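PDB 7LR8: uncharacterized protein ScGH5_18 from Streptomyces cattleya, which probably hydrolyses the Man-beta-1,4-GlcNAc core disaccharide released during N-glycan breakdown, as a family 5 glycoside hydrolase of subfamily 18. Local coordinates for residues Ser225-Asn229 against Gly230-Arg234; Pro274-Pro277 against Ala278-Ala282; Leu31-Leu35 against Asp36-Ala40; His307-Asp310 against Arg311-Asp315; Tyr198-Ala201 against Trp202-Asp206. The protein carries 1 engineered substitution. All coordinates share one frame; numbering follows the deposited sequence.

Contact 1 (Ser225-Asn229 against Gly230-Arg234); sequences SWVFN and GTAQR. With BMA (beta-D-mannopyranose), chain D; NAG (2-acetamido-2-deoxy-beta-D-glucopyranose), chain C.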
# COMPACT_ATOMS: atom_id res chain seq x y z
N SER B 225 -15.27 -21.62 3.23
CA SER B 225 -16.28 -22.17 2.32
C SER B 225 -17.07 -21.05 1.65
O SER B 225 -17.84 -20.34 2.31
CB SER B 225 -17.22 -23.11 3.05
OG SER B 225 -18.18 -23.62 2.13
N TRP B 226 -16.92 -20.92 0.33
CA TRP B 226 -17.51 -19.81 -0.42
C TRP B 226 -18.13 -20.35 -1.70
O TRP B 226 -17.42 -20.70 -2.65
CB TRP B 226 -16.45 -18.75 -0.73
CG TRP B 226 -16.08 -18.01 0.50
CD1 TRP B 226 -14.93 -18.16 1.23
CD2 TRP B 226 -16.87 -17.03 1.17
NE1 TRP B 226 -14.96 -17.30 2.31
CE2 TRP B 226 -16.15 -16.62 2.31
CE3 TRP B 226 -18.13 -16.49 0.93
CZ2 TRP B 226 -16.64 -15.65 3.18
CZ3 TRP B 226 -18.62 -15.53 1.81
CH2 TRP B 226 -17.89 -15.13 2.92
N VAL B 227 -19.47 -20.39 -1.74
CA VAL B 227 -20.18 -21.04 -2.84
C VAL B 227 -20.24 -20.21 -4.12
O VAL B 227 -20.82 -20.66 -5.10
CB VAL B 227 -21.60 -21.47 -2.41
CG1 VAL B 227 -21.52 -22.47 -1.27
CG2 VAL B 227 -22.45 -20.27 -2.00
N PHE B 228 -19.64 -19.01 -4.14
CA PHE B 228 -19.46 -18.31 -5.41
C PHE B 228 -18.28 -18.86 -6.20
O PHE B 228 -17.95 -18.31 -7.27
CB PHE B 228 -19.31 -16.79 -5.20
CG PHE B 228 -18.21 -16.39 -4.24
CD1 PHE B 228 -16.89 -16.77 -4.44
CD2 PHE B 228 -18.51 -15.59 -3.14
CE1 PHE B 228 -15.89 -16.38 -3.55
CE2 PHE B 228 -17.52 -15.21 -2.26
CZ PHE B 228 -16.20 -15.59 -2.46
N ASN B 229 -17.65 -19.93 -5.72
CA ASN B 229 -16.49 -20.53 -6.34
C ASN B 229 -16.83 -21.44 -7.52
O ASN B 229 -15.99 -22.26 -7.91
CB ASN B 229 -15.71 -21.32 -5.29
CG ASN B 229 -16.47 -22.52 -4.77
OD1 ASN B 229 -17.59 -22.82 -5.22
ND2 ASN B 229 -15.87 -23.22 -3.82
N GLY B 230 -18.06 -21.36 -8.04
CA GLY B 230 -18.54 -22.26 -9.07
C GLY B 230 -19.62 -23.20 -8.59
O GLY B 230 -20.33 -23.79 -9.42
N THR B 231 -19.76 -23.37 -7.27
CA THR B 231 -20.74 -24.30 -6.74
C THR B 231 -22.16 -23.83 -7.03
O THR B 231 -22.96 -24.57 -7.61
CB THR B 231 -20.55 -24.49 -5.24
OG1 THR B 231 -19.24 -25.03 -4.98
CG2 THR B 231 -21.62 -25.43 -4.71
N ALA B 232 -22.48 -22.61 -6.61
CA ALA B 232 -23.82 -22.09 -6.87
C ALA B 232 -24.09 -21.95 -8.36
O ALA B 232 -25.20 -22.22 -8.83
CB ALA B 232 -24.01 -20.74 -6.17
N GLN B 233 -23.09 -21.51 -9.13
CA GLN B 233 -23.29 -21.29 -10.55
C GLN B 233 -23.63 -22.58 -11.28
O GLN B 233 -24.46 -22.60 -12.19
CB GLN B 233 -22.04 -20.64 -11.16
CG GLN B 233 -21.73 -19.26 -10.60
CD GLN B 233 -20.73 -19.28 -9.45
OE1 GLN B 233 -20.72 -20.20 -8.61
NE2 GLN B 233 -19.90 -18.25 -9.39
N ARG B 234 -22.99 -23.68 -10.89
CA ARG B 234 -23.15 -24.94 -11.60
C ARG B 234 -24.36 -25.73 -11.12
O ARG B 234 -25.12 -26.27 -11.94
CB ARG B 234 -21.89 -25.79 -11.45
CG ARG B 234 -21.97 -27.15 -12.14
CD ARG B 234 -20.64 -27.86 -12.08
NE ARG B 234 -19.58 -27.06 -12.66
CZ ARG B 234 -19.04 -27.28 -13.85
NH1 ARG B 234 -19.46 -28.29 -14.60
NH2 ARG B 234 -18.07 -26.49 -14.30
C1 BMA D . -12.60 -14.47 1.56
C2 BMA D . -12.27 -13.56 2.79
C3 BMA D . -12.39 -12.11 2.36
C4 BMA D . -13.74 -11.88 1.55
C5 BMA D . -14.65 -13.13 1.61
C6 BMA D . -15.90 -13.01 0.77
O2 BMA D . -10.96 -13.79 3.28
O3 BMA D . -11.21 -11.68 1.64
O4 BMA D . -14.41 -10.78 2.11
O5 BMA D . -13.95 -14.27 1.08
O6 BMA D . -15.48 -12.83 -0.61
C1 NAG C . -11.49 -14.95 -3.62
C2 NAG C . -11.53 -13.48 -3.18
C3 NAG C . -11.20 -13.36 -1.69
C4 NAG C . -12.06 -14.30 -0.85
C5 NAG C . -11.92 -15.72 -1.41
C6 NAG C . -12.74 -16.77 -0.72
C7 NAG C . -10.92 -11.56 -4.60
C8 NAG C . -9.82 -10.90 -5.39
N2 NAG C . -10.60 -12.70 -3.98
O1 NAG C . -11.91 -15.04 -4.94
O3 NAG C . -11.37 -12.02 -1.26
O4 NAG C . -11.62 -14.22 0.50
O5 NAG C . -12.34 -15.72 -2.79
O6 NAG C . -12.42 -18.07 -1.21
O7 NAG C . -12.04 -11.07 -4.51
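The chain folds back on itself from Val227 to Ala232, where Ala232 N donates to Val227 O at 3.0 Å. A type I beta turn runs from Trp226 to Asn229, and Gly230 then takes the N-cap position of helix 231-235. This is the loop after the sixth strand of the (beta/alpha)8 barrel. Asn229 OD1 takes two donors from one residue. Thr231 OG1 reaches it at 2.8 Å, in the carbonyl plane and on a lone pair. Thr231 N reaches the same Asn229 OD1 at 3.0 Å. The two side chains lie side by side and point the same way. Gln233 bends at chi2 and returns to the turn. Its NE2 donates almost straight (173°) to Phe228 O at 2.9 Å, from above the carbonyl plane. The chi1 of Phe228 (54°) sets CG between the backbone N and the carbonyl carbon, and one face of the ring then meets Trp226 CB. The Phe228 edge faces the N-acetylglucosamine, with CE1 3.7 Å from the sugar O5. The Trp226 indole presents a face to the mannose, whose O5 lies 3.4 Å from Trp226 NE1. That NE1 is hydrogen-bonded to Glu268 OE1. With a leucine in its place, the mannose would probably lose its flat platform, and Glu268 the indole N-H that it accepts. The chemistry thus divides: amide and hydroxyl bonds tie the turn to the helix start, and the two aromatic rings meet the disaccharide.

Contact 2 (Pro274-Pro277 against Ala278-Ala282); sequences PHVP and AEYAA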
# COMPACT_ATOMS: atom_id res chain seq x y z
N PRO B 274 -25.35 -12.60 -5.52
CA PRO B 274 -26.66 -13.24 -5.69
C PRO B 274 -26.63 -14.76 -5.66
O PRO B 274 -27.68 -15.39 -5.83
CB PRO B 274 -27.11 -12.75 -7.07
CG PRO B 274 -25.86 -12.19 -7.73
CD PRO B 274 -24.71 -12.36 -6.82
N HIS B 275 -25.44 -15.33 -5.50
CA HIS B 275 -25.31 -16.79 -5.45
C HIS B 275 -26.15 -17.36 -4.31
O HIS B 275 -26.75 -18.43 -4.45
CB HIS B 275 -23.83 -17.15 -5.30
CG HIS B 275 -22.96 -16.48 -6.31
ND1 HIS B 275 -22.37 -15.25 -6.08
CD2 HIS B 275 -22.63 -16.83 -7.58
CE1 HIS B 275 -21.69 -14.89 -7.16
NE2 HIS B 275 -21.83 -15.83 -8.08
N VAL B 276 -26.21 -16.64 -3.20
CA VAL B 276 -27.24 -16.81 -2.19
C VAL B 276 -27.98 -15.48 -2.07
O VAL B 276 -27.46 -14.52 -1.50
CB VAL B 276 -26.65 -17.24 -0.84
CG1 VAL B 276 -27.77 -17.45 0.18
CG2 VAL B 276 -25.80 -18.49 -1.00
N PRO B 277 -29.19 -15.38 -2.62
CA PRO B 277 -29.96 -14.13 -2.51
C PRO B 277 -30.19 -13.78 -1.05
O PRO B 277 -30.29 -14.66 -0.19
CB PRO B 277 -31.28 -14.46 -3.22
CG PRO B 277 -30.97 -15.60 -4.11
CD PRO B 277 -29.90 -16.39 -3.43
N ALA B 278 -30.29 -12.48 -0.78
CA ALA B 278 -30.48 -12.02 0.59
C ALA B 278 -31.73 -12.63 1.22
O ALA B 278 -31.74 -12.92 2.42
CB ALA B 278 -30.55 -10.49 0.63
N GLU B 279 -32.79 -12.83 0.42
CA GLU B 279 -34.02 -13.43 0.96
C GLU B 279 -33.86 -14.91 1.30
O GLU B 279 -34.72 -15.45 1.99
CB GLU B 279 -35.18 -13.24 -0.01
CG GLU B 279 -34.97 -13.90 -1.36
CD GLU B 279 -34.54 -12.90 -2.42
OE1 GLU B 279 -33.58 -12.13 -2.17
OE2 GLU B 279 -35.17 -12.87 -3.50
N TYR B 280 -32.80 -15.56 0.82
CA TYR B 280 -32.53 -16.96 1.13
C TYR B 280 -31.38 -17.12 2.12
O TYR B 280 -31.07 -18.25 2.51
CB TYR B 280 -32.20 -17.72 -0.17
CG TYR B 280 -32.10 -19.22 -0.02
CD1 TYR B 280 -33.22 -19.99 0.25
CD2 TYR B 280 -30.88 -19.87 -0.16
CE1 TYR B 280 -33.13 -21.36 0.39
CE2 TYR B 280 -30.77 -21.23 -0.02
CZ TYR B 280 -31.90 -21.98 0.25
OH TYR B 280 -31.80 -23.34 0.38
N ALA B 281 -30.76 -16.02 2.55
CA ALA B 281 -29.56 -16.12 3.36
C ALA B 281 -29.83 -16.83 4.68
O ALA B 281 -28.99 -17.61 5.16
CB ALA B 281 -28.97 -14.74 3.62
N ALA B 282 -30.99 -16.57 5.30
CA ALA B 282 -31.29 -17.21 6.58
C ALA B 282 -31.45 -18.72 6.41
O ALA B 282 -30.87 -19.51 7.18
CB ALA B 282 -32.56 -16.61 7.20
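Pro277 O accepts from Tyr280 N at 2.9 Å. The bond closes a four-residue turn, Pro277 to Tyr280, at the entry to helix 281-293, which follows the seventh strand of the (beta/alpha)8 barrel. The donor sits well above the carbonyl plane of Pro277, 56° out of it. Around this bond the packing is apolar. Tyr280 CB lies 4.2 Å from Pro277 CD, near the proline ring. The ring of Tyr280 turns an edge toward Val276, and its CD2 is 4.0 Å from Val276 CG1. That methyl is also 3.9 Å from Ala281 CA, so one branch of the valine serves both the aromatic edge and the helix start. The first torsion of Val276 (-178°) sets CG1 anti to the backbone N and aims it that way. Val276 also packs on Val227, which joins this turn to the loop after the sixth strand. One residue earlier, His275 O is hydrogen-bonded to Thr237 OG1. Glu279, bent at chi2, turns its carboxylate toward the proline. Glu279 OE1 comes to 3.4 Å from Pro277 CB.

Contact 3 (Leu31-Leu35 against Asp36-Ala40); sequences LDFDL and DAVRA. With SO4 (sulfate ion), chain I.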
# COMPACT_ATOMS: atom_id res chain seq x y z
N LEU B 31 -6.64 3.17 11.64
CA LEU B 31 -6.21 4.55 11.43
C LEU B 31 -7.01 5.54 12.26
O LEU B 31 -6.59 6.70 12.36
CB LEU B 31 -6.32 4.92 9.95
CG LEU B 31 -5.54 4.03 8.98
CD1 LEU B 31 -5.87 4.42 7.53
CD2 LEU B 31 -4.03 4.12 9.21
N ASP B 32 -8.14 5.13 12.82
CA ASP B 32 -9.03 5.98 13.60
C ASP B 32 -9.61 5.11 14.70
O ASP B 32 -10.83 4.88 14.80
CB ASP B 32 -10.12 6.59 12.72
CG ASP B 32 -9.57 7.53 11.66
OD1 ASP B 32 -9.12 8.65 12.03
OD2 ASP B 32 -9.56 7.14 10.48
N PHE B 33 -8.72 4.58 15.53
CA PHE B 33 -9.10 3.51 16.44
C PHE B 33 -10.00 4.06 17.54
O PHE B 33 -9.60 4.96 18.29
CB PHE B 33 -7.86 2.83 17.01
CG PHE B 33 -8.18 1.58 17.78
CD1 PHE B 33 -8.49 0.40 17.11
CD2 PHE B 33 -8.19 1.59 19.17
CE1 PHE B 33 -8.80 -0.76 17.82
CE2 PHE B 33 -8.50 0.43 19.88
CZ PHE B 33 -8.80 -0.74 19.19
N ASP B 34 -11.20 3.51 17.62
CA ASP B 34 -12.25 3.95 18.53
C ASP B 34 -12.66 2.72 19.32
O ASP B 34 -13.40 1.87 18.82
CB ASP B 34 -13.44 4.54 17.75
CG ASP B 34 -14.53 5.11 18.65
OD1 ASP B 34 -14.73 4.61 19.78
OD2 ASP B 34 -15.21 6.06 18.22
N LEU B 35 -12.17 2.62 20.57
CA LEU B 35 -12.46 1.44 21.38
C LEU B 35 -13.93 1.33 21.74
O LEU B 35 -14.46 0.22 21.84
CB LEU B 35 -11.59 1.46 22.64
CG LEU B 35 -11.58 0.21 23.53
CD1 LEU B 35 -11.20 -1.03 22.74
CD2 LEU B 35 -10.62 0.42 24.71
N ASP B 36 -14.62 2.46 21.94
CA ASP B 36 -16.04 2.41 22.26
C ASP B 36 -16.85 1.86 21.09
O ASP B 36 -17.85 1.15 21.30
CB ASP B 36 -16.55 3.79 22.67
CG ASP B 36 -16.09 4.18 24.07
OD1 ASP B 36 -15.89 3.27 24.90
OD2 ASP B 36 -15.91 5.38 24.32
N ALA B 37 -16.44 2.20 19.86
CA ALA B 37 -17.10 1.62 18.69
C ALA B 37 -16.82 0.13 18.59
O ALA B 37 -17.71 -0.65 18.23
CB ALA B 37 -16.64 2.34 17.42
N VAL B 38 -15.60 -0.29 18.91
CA VAL B 38 -15.30 -1.72 18.95
C VAL B 38 -16.13 -2.42 20.03
O VAL B 38 -16.67 -3.51 19.81
CB VAL B 38 -13.79 -1.92 19.18
CG1 VAL B 38 -13.49 -3.35 19.57
CG2 VAL B 38 -13.02 -1.51 17.92
N ARG B 39 -16.26 -1.80 21.20
CA ARG B 39 -17.05 -2.39 22.28
C ARG B 39 -18.51 -2.56 21.86
O ARG B 39 -19.12 -3.60 22.13
CB ARG B 39 -16.95 -1.53 23.53
CG ARG B 39 -15.63 -1.67 24.30
CD ARG B 39 -15.46 -0.48 25.23
NE ARG B 39 -14.34 -0.64 26.16
CZ ARG B 39 -13.60 0.37 26.61
NH1 ARG B 39 -13.85 1.61 26.19
NH2 ARG B 39 -12.61 0.14 27.46
N ALA B 40 -19.09 -1.54 21.22
CA ALA B 40 -20.48 -1.65 20.78
C ALA B 40 -20.63 -2.74 19.72
O ALA B 40 -21.61 -3.48 19.72
CB ALA B 40 -20.96 -0.30 20.25
S SO4 I . -11.91 3.41 29.14
O1 SO4 I . -11.00 4.55 29.04
O2 SO4 I . -11.95 2.95 30.52
O3 SO4 I . -13.24 3.82 28.72
O4 SO4 I . -11.43 2.34 28.27
O HOH W 1 -14.03 5.92 21.78
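Phe33 meets Val38 first, with CE1 4.3 Å from Val38 CG2. The contact is the N-terminal capping region of helix 35-46, the helix after the first strand of the (beta/alpha)8 barrel. Phe33 also packs on Gln76 and Val38 on Leu80, both of helix 71-86, so the start of the helix rests against its neighbour. Asp34 comes next and is the N-cap. Its chi1 (-176°) sets CG anti to the backbone N and turns the carboxylate toward the first helical turn. There OD1 accepts from Ala37 N at 3.0 Å, and the donor comes from above the carboxylate plane. Asp34 O takes the following amide, Val38 N, at 3.1 Å. The positive end of the helix dipole probably favours the charge of Asp34. A water bridges Asp34 OD1 to Asp36 OD2, the second bond being weak. Leu35 follows. Its carbonyl O accepts from Arg39 N at 2.8 Å, and its side chain crosses that of Arg39 obliquely. Leu35 CD2 lies over one face of the Arg39 guanidinium, 3.4 Å from NH2. The edge of that group carries the charge partners. Arg39 NH1 forms a salt bridge with Asp36 OD1 at 2.9 Å, on the syn side of the carboxylate. A sulfate, probably from the crystallisation liquor, sits at the edge as well. Arg39 NH2 donates to its O4 at 2.6 Å, close to straight at 168°.

Contact 4 (His307-Asp310 against Arg311-Asp315); sequences HDVD and RRLAD. With AE3 (2-(2-ethoxyethoxy)ethanol), chain E.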
# COMPACT_ATOMS: atom_id res chain seq x y z
N HIS B 307 -20.38 -7.71 10.59
CA HIS B 307 -21.08 -6.49 10.22
C HIS B 307 -20.97 -6.21 8.73
O HIS B 307 -19.92 -6.43 8.12
CB HIS B 307 -20.54 -5.30 11.01
CG HIS B 307 -20.84 -5.37 12.48
ND1 HIS B 307 -20.05 -6.06 13.37
CD2 HIS B 307 -21.87 -4.86 13.20
CE1 HIS B 307 -20.57 -5.96 14.58
NE2 HIS B 307 -21.68 -5.24 14.50
N ASP B 308 -22.07 -5.72 8.17
CA ASP B 308 -22.07 -5.22 6.80
C ASP B 308 -20.99 -4.16 6.63
O ASP B 308 -20.62 -3.45 7.57
CB ASP B 308 -23.42 -4.59 6.46
CG ASP B 308 -24.52 -5.61 6.19
OD1 ASP B 308 -24.22 -6.79 5.92
OD2 ASP B 308 -25.70 -5.20 6.25
N VAL B 309 -20.49 -4.05 5.38
CA VAL B 309 -19.52 -3.01 5.02
C VAL B 309 -20.27 -1.75 4.62
O VAL B 309 -21.31 -1.81 3.94
CB VAL B 309 -18.61 -3.50 3.87
CG1 VAL B 309 -17.55 -2.44 3.53
CG2 VAL B 309 -17.95 -4.82 4.26
N ASP B 310 -19.77 -0.60 5.07
CA ASP B 310 -20.40 0.67 4.75
C ASP B 310 -20.34 0.91 3.24
O ASP B 310 -19.26 0.91 2.65
CB ASP B 310 -19.69 1.80 5.50
CG ASP B 310 -20.41 3.14 5.37
OD1 ASP B 310 -21.34 3.26 4.55
OD2 ASP B 310 -20.03 4.08 6.09
N ARG B 311 -21.51 1.11 2.62
CA ARG B 311 -21.53 1.33 1.17
C ARG B 311 -21.00 2.70 0.78
O ARG B 311 -20.87 2.97 -0.42
CB ARG B 311 -22.94 1.11 0.62
CG ARG B 311 -23.31 -0.36 0.57
CD ARG B 311 -24.65 -0.62 -0.10
NE ARG B 311 -25.05 -2.00 0.16
CZ ARG B 311 -24.83 -3.01 -0.68
NH1 ARG B 311 -24.23 -2.80 -1.85
NH2 ARG B 311 -25.21 -4.23 -0.36
N ARG B 312 -20.71 3.57 1.75
CA ARG B 312 -19.93 4.77 1.46
C ARG B 312 -18.47 4.46 1.14
O ARG B 312 -17.74 5.39 0.78
CB ARG B 312 -19.99 5.74 2.64
CG ARG B 312 -21.35 6.40 2.80
CD ARG B 312 -21.43 7.22 4.08
NE ARG B 312 -22.77 7.78 4.27
CZ ARG B 312 -23.16 8.97 3.81
NH1 ARG B 312 -22.32 9.72 3.12
NH2 ARG B 312 -24.40 9.39 4.04
N LEU B 313 -18.04 3.21 1.28
CA LEU B 313 -16.71 2.79 0.87
C LEU B 313 -16.82 2.22 -0.54
O LEU B 313 -17.71 1.40 -0.81
CB LEU B 313 -16.14 1.75 1.84
CG LEU B 313 -15.86 2.20 3.28
CD1 LEU B 313 -15.60 0.99 4.16
CD2 LEU B 313 -14.67 3.16 3.33
N ALA B 314 -15.95 2.66 -1.44
CA ALA B 314 -16.13 2.33 -2.84
C ALA B 314 -15.33 1.09 -3.24
O ALA B 314 -14.40 0.67 -2.54
CB ALA B 314 -15.72 3.51 -3.73
N ASP B 315 -15.72 0.51 -4.37
CA ASP B 315 -14.96 -0.42 -5.20
C ASP B 315 -14.96 -1.86 -4.69
O ASP B 315 -14.34 -2.71 -5.35
CB ASP B 315 -13.50 0.02 -5.40
CG ASP B 315 -13.39 1.30 -6.20
OD1 ASP B 315 -14.04 1.41 -7.25
OD2 ASP B 315 -12.63 2.19 -5.77
C1 AE3 E . -14.78 -10.42 -7.28
C2 AE3 E . -13.40 -10.31 -7.94
O2 AE3 E . -12.67 -9.27 -7.37
C3 AE3 E . -12.09 -8.39 -8.30
C4 AE3 E . -11.78 -7.07 -7.61
O3 AE3 E . -12.29 -6.02 -8.37
C5 AE3 E . -13.31 -5.31 -7.72
C6 AE3 E . -14.13 -4.53 -8.74
O4 AE3 E . -15.31 -4.06 -8.13
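The chi1 of Asp310 (-172°) places CG anti to the backbone N, and this swings the carboxylate forward to the amide of Arg312. Asp310 OD1 accepts from Arg312 N at 2.9 Å, nearly straight at 169°. The pair makes an Asx turn, and it overlaps a type I beta turn from Asp310 to Leu313. Leu313 N closes the latter on Asp310 O at 2.9 Å. Both turns lie in the long loop after the eighth strand of the (beta/alpha)8 barrel. Arg312 CB lies 3.4 Å from Asp310 OD1, but its guanidinium extends away from the carboxylate. Replacing Asp310 by an alanine would probably leave Arg312 N without this acceptor, and the turn held by the backbone bond alone. The guanidinium of Arg311 forms a salt bridge with Glu318. Val309 and Leu313 also meet, at about a right angle, with CG1 of the valine 4.0 Å from CD1 of the leucine. Farther on, the loop joins the dimer interface. Asp315 OD2 forms salt bridges with Arg66 and Arg116 of the second subunit. The backbone of Asp315 faces a bound 2-(2-ethoxyethoxy)ethanol, whose hydroxyl O4 donates to Asp315 O at 3.2 Å.

Contact 5 (Tyr198-Ala201 against Trp202-Asp206); sequences YDAA and WYLDD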
# COMPACT_ATOMS: atom_id res chain seq x y z
N TYR B 198 -7.15 -20.22 1.05
CA TYR B 198 -8.42 -20.28 0.33
C TYR B 198 -8.45 -21.50 -0.59
O TYR B 198 -7.44 -22.18 -0.79
CB TYR B 198 -8.67 -18.97 -0.42
CG TYR B 198 -8.24 -18.92 -1.87
CD1 TYR B 198 -6.92 -18.67 -2.22
CD2 TYR B 198 -9.18 -19.05 -2.89
CE1 TYR B 198 -6.54 -18.59 -3.55
CE2 TYR B 198 -8.81 -18.97 -4.22
CZ TYR B 198 -7.49 -18.74 -4.54
OH TYR B 198 -7.13 -18.66 -5.88
N ASP B 199 -9.64 -21.79 -1.15
CA ASP B 199 -9.91 -23.13 -1.66
C ASP B 199 -9.08 -23.52 -2.88
O ASP B 199 -9.16 -24.68 -3.30
CB ASP B 199 -11.43 -23.31 -1.94
CG ASP B 199 -11.98 -22.36 -3.01
OD1 ASP B 199 -11.23 -21.93 -3.91
OD2 ASP B 199 -13.20 -22.06 -2.93
N ALA B 200 -8.27 -22.61 -3.45
CA ALA B 200 -7.28 -23.04 -4.44
C ALA B 200 -6.38 -24.14 -3.88
O ALA B 200 -5.90 -24.99 -4.64
CB ALA B 200 -6.42 -21.86 -4.88
N ALA B 201 -6.15 -24.14 -2.57
CA ALA B 201 -5.32 -25.19 -1.97
C ALA B 201 -5.93 -26.58 -2.17
O ALA B 201 -5.20 -27.57 -2.20
CB ALA B 201 -5.10 -24.92 -0.49
N TRP B 202 -7.25 -26.67 -2.30
CA TRP B 202 -7.92 -27.95 -2.54
C TRP B 202 -8.34 -28.16 -3.98
O TRP B 202 -8.53 -29.30 -4.40
CB TRP B 202 -9.16 -28.09 -1.64
CG TRP B 202 -8.91 -27.63 -0.24
CD1 TRP B 202 -9.14 -26.38 0.26
CD2 TRP B 202 -8.35 -28.40 0.82
NE1 TRP B 202 -8.77 -26.33 1.58
CE2 TRP B 202 -8.28 -27.56 1.95
CE3 TRP B 202 -7.91 -29.71 0.93
CZ2 TRP B 202 -7.79 -27.99 3.17
CZ3 TRP B 202 -7.42 -30.15 2.15
CH2 TRP B 202 -7.36 -29.29 3.25
N TYR B 203 -8.50 -27.09 -4.76
CA TYR B 203 -9.22 -27.15 -6.02
C TYR B 203 -8.38 -26.88 -7.27
O TYR B 203 -8.80 -27.28 -8.36
CB TYR B 203 -10.38 -26.15 -6.01
CG TYR B 203 -11.56 -26.50 -5.13
CD1 TYR B 203 -11.64 -27.72 -4.45
CD2 TYR B 203 -12.61 -25.61 -4.98
CE1 TYR B 203 -12.75 -28.03 -3.65
CE2 TYR B 203 -13.71 -25.90 -4.19
CZ TYR B 203 -13.78 -27.10 -3.53
OH TYR B 203 -14.90 -27.37 -2.76
N LEU B 204 -7.24 -26.21 -7.15
CA LEU B 204 -6.47 -25.69 -8.29
C LEU B 204 -5.24 -26.55 -8.53
O LEU B 204 -4.32 -26.56 -7.70
CB LEU B 204 -6.05 -24.24 -8.05
CG LEU B 204 -6.77 -23.07 -8.71
CD1 LEU B 204 -5.83 -21.88 -8.77
CD2 LEU B 204 -7.27 -23.44 -10.09
N ASP B 205 -5.20 -27.24 -9.66
CA ASP B 205 -3.99 -27.96 -10.04
C ASP B 205 -2.83 -26.98 -10.12
O ASP B 205 -2.98 -25.83 -10.55
CB ASP B 205 -4.17 -28.66 -11.39
CG ASP B 205 -5.30 -29.68 -11.38
OD1 ASP B 205 -5.63 -30.22 -10.30
OD2 ASP B 205 -5.85 -29.94 -12.46
N ASP B 206 -1.65 -27.43 -9.68
CA ASP B 206 -0.40 -26.68 -9.74
C ASP B 206 -0.36 -25.48 -8.79
O ASP B 206 0.63 -24.75 -8.80
CB ASP B 206 -0.08 -26.20 -11.16
CG ASP B 206 -0.07 -27.34 -12.16
OD1 ASP B 206 0.47 -28.42 -11.83
OD2 ASP B 206 -0.61 -27.16 -13.27
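Trp202 takes the methyl of Ala201 over one face of its indole, with Ala201 CB 4.4 Å from CD1. At the edge of the same ring lies the backbone of Asp199, whose CA is 3.9 Å from Trp202 CD1. The carboxylate of Asp199 and the ring of Tyr203 are turned 28° from each other. They are closest where Asp199 CG is 3.9 Å from Tyr203 CD2. With chi1 at 62°, the carboxylate of Asp199 stands over its own backbone, beside that ring. OD2 of Asp199 is hydrogen-bonded to Asn229 ND2, which ties this part to the loop after the sixth strand. These groups lie at and around the short helix 200-203, which follows the fifth strand of the (beta/alpha)8 barrel. Asp199 O accepts from Trp202 N at 2.9 Å, and weakly from Tyr203 N. Ala200 O accepts from Leu204 N at 3.1 Å, and Leu204 is the first residue to leave helical angles. The indole of Trp202 is buried against strand 221-225 and helices 211-216 and 240-253. Tyr198 lines the glycan pocket and touches the N-acetylglucosamine. On the far end, Leu204 CD1 packs at 3.9 Å on the methyl of Ala200.

All five contacts sit in segments that follow strands of one (beta/alpha)8 barrel. Contact 5 is buried, contacts 1 and 4 are partly buried, and contacts 2 and 3 are at the surface. Contacts 1 and 5 both bring residues to the glycan pocket and touch where Asn229 meets Asp199 and Tyr203. Contact 1 also packs on contact 2, where Phe228, Ala232 and Gln233 meet His275. Contacts 3 and 4 lie about 17 Å apart, centre to centre, and both reach the second subunit. Aromatic rings mark the contacts by the sugar. Carboxylates and arginines mark those at the dimer side. Contact 2 relies mainly on apolar packing.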